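Local atomic coordinates of ARF GTPase-activating protein GIT1 (Rattus norvegicus, PDB entry 6IUH), a protein that probably serves as a scaffold and GTPase-activating protein for ARF small GTPases, its C-terminal four-helix domain likely docking partner proteins. Residues L18-E21 with Q22-N26. Sequence-based numbering, arbitrary orientation.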
loop_
_atom_site.group_PDB
_atom_site.type_symbol
_atom_site.label_atom_id
_atom_site.label_comp_id
_atom_site.label_asym_id
_atom_site.label_seq_id
_atom_site.Cartn_x
_atom_site.Cartn_y
_atom_site.Cartn_z
ATOM N N LEU A 18 -6.280 -9.800 -8.658
ATOM C CA LEU A 18 -7.345 -9.833 -7.657
ATOM C C LEU A 18 -6.874 -9.312 -6.301
ATOM O O LEU A 18 -7.540 -8.481 -5.683
ATOM C CB LEU A 18 -7.898 -11.253 -7.503
ATOM C CG LEU A 18 -8.768 -11.777 -8.648
ATOM C CD1 LEU A 18 -9.247 -13.193 -8.360
ATOM C CD2 LEU A 18 -9.950 -10.850 -8.894
ATOM N N LYS A 19 -5.724 -9.795 -5.842
ATOM C CA LYS A 19 -5.206 -9.378 -4.545
ATOM C C LYS A 19 -4.695 -7.940 -4.590
ATOM O O LYS A 19 -4.785 -7.213 -3.601
ATOM C CB LYS A 19 -4.102 -10.327 -4.075
ATOM C CG LYS A 19 -4.598 -11.735 -3.767
ATOM C CD LYS A 19 -5.673 -11.727 -2.694
ATOM C CE LYS A 19 -6.222 -13.123 -2.444
ATOM N NZ LYS A 19 -6.912 -13.678 -3.642
ATOM N N THR A 20 -4.167 -7.530 -5.739
ATOM C CA THR A 20 -3.708 -6.157 -5.916
ATOM C C THR A 20 -4.878 -5.182 -5.836
ATOM O O THR A 20 -4.781 -4.130 -5.206
ATOM C CB THR A 20 -2.980 -5.967 -7.263
ATOM O OG1 THR A 20 -1.794 -6.768 -7.278
ATOM C CG2 THR A 20 -2.598 -4.510 -7.469
ATOM N N GLU A 21 -5.990 -5.541 -6.470
ATOM C CA GLU A 21 -7.163 -4.673 -6.478
ATOM C C GLU A 21 -7.773 -4.529 -5.083
ATOM O O GLU A 21 -8.366 -3.498 -4.768
ATOM C CB GLU A 21 -8.206 -5.192 -7.469
ATOM C CG GLU A 21 -7.819 -4.956 -8.925
ATOM C CD GLU A 21 -8.904 -5.368 -9.902
ATOM O OE1 GLU A 21 -9.899 -5.988 -9.467
ATOM O OE2 GLU A 21 -8.763 -5.069 -11.106
ATOM N N GLN A 22 -7.622 -5.553 -4.249
ATOM C CA GLN A 22 -8.065 -5.461 -2.862
ATOM C C GLN A 22 -7.163 -4.508 -2.090
ATOM O O GLN A 22 -7.627 -3.754 -1.238
ATOM C CB GLN A 22 -8.081 -6.837 -2.194
ATOM C CG GLN A 22 -9.238 -7.720 -2.628
ATOM C CD GLN A 22 -10.582 -7.175 -2.183
ATOM O OE1 GLN A 22 -10.694 -6.550 -1.128
ATOM N NE2 GLN A 22 -11.611 -7.406 -2.990
ATOM N N VAL A 23 -5.872 -4.545 -2.394
ATOM C CA VAL A 23 -4.922 -3.638 -1.764
ATOM C C VAL A 23 -5.193 -2.192 -2.179
ATOM O O VAL A 23 -5.240 -1.302 -1.332
ATOM C CB VAL A 23 -3.463 -4.010 -2.108
ATOM C CG1 VAL A 23 -2.515 -2.914 -1.658
ATOM C CG2 VAL A 23 -3.085 -5.337 -1.464
ATOM N N THR A 24 -5.387 -1.962 -3.475
ATOM C CA THR A 24 -5.595 -0.602 -3.973
ATOM C C THR A 24 -6.935 -0.034 -3.507
ATOM O O THR A 24 -7.028 1.148 -3.181
ATOM C CB THR A 24 -5.522 -0.535 -5.515
ATOM O OG1 THR A 24 -6.493 -1.419 -6.087
ATOM C CG2 THR A 24 -4.132 -0.924 -5.996
ATOM N N LYS A 25 -7.961 -0.877 -3.466
ATOM C CA LYS A 25 -9.275 -0.459 -2.978
ATOM C C LYS A 25 -9.197 0.044 -1.541
ATOM O O LYS A 25 -9.778 1.077 -1.202
ATOM C CB LYS A 25 -10.280 -1.609 -3.065
ATOM C CG LYS A 25 -11.699 -1.205 -2.684
ATOM C CD LYS A 25 -12.624 -2.407 -2.575
ATOM C CE LYS A 25 -12.253 -3.285 -1.391
ATOM N NZ LYS A 25 -13.224 -4.398 -1.200
ATOM N N ASN A 26 -8.475 -0.695 -0.703
ATOM C CA ASN A 26 -8.331 -0.342 0.703
ATOM C C ASN A 26 -7.428 0.870 0.898
ATOM O O ASN A 26 -7.655 1.685 1.793
ATOM C CB ASN A 26 -7.795 -1.533 1.500
ATOM C CG ASN A 26 -8.818 -2.646 1.643
ATOM O OD1 ASN A 26 -10.024 -2.397 1.669
ATOM N ND2 ASN A 26 -8.341 -3.880 1.742
HETATM O O HOH W 1 -10.143 -8.113 -6.067
HETATM O O HOH W 2 -9.020 -1.425 -6.810
#
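Four successive i to i+4 backbone hydrogen bonds join Leu18-Glu21 to Gln22-Lys25 within helix 13-35, the straightest being Thr24 N to Thr20 O, at 2.8 Å with an N-H...O angle of 161°. In the last of the four, Lys25 N donates to Glu21 O at 3.0 Å. That carbonyl also accepts a hydrogen bond from a water lying 3.0 Å from Glu21 O, and the same water is hydrogen-bonded to Thr24 OG1 at 2.6 Å. The hydroxyl is brought back toward the preceding turn because chi1 of Thr24 (58°) sets OG1 between its own backbone N and carbonyl carbon. This rotation also turns the methyl back over the preceding turn, where CG2 of Thr24 meets CG2 of Thr20 at 4.2 Å, the two side chains crossing at a slant. A valine in place of Thr24 would probably leave the water without its hydroxyl mate and so break the bridge to the Glu21 carbonyl. On Thr20, the hydroxyl is engaged separately, by a hydrogen bond to Val16 O. Farther round the helix, a second water donates to Leu18 O at 2.7 Å. Gln22 CG lies 3.6 Å from Leu18 O, and the bend at chi2 (-66°) carries the amide outward, where NE2 weakly meets that second water and OE1 receives a weak hydrogen bond from Lys25 NZ. Thr20, Glu21 and Thr24 also pack on apolar side chains of another protein chain. Thr20 also touches Met56 of helix 42-57 and Val123 of helix 101-128, and Val23 touches Ile115. Polar and apolar roles thus meet at Glu21 and Thr24, which share a water and also border the bound chain, while Thr20 and Val23 face the four-helix bundle.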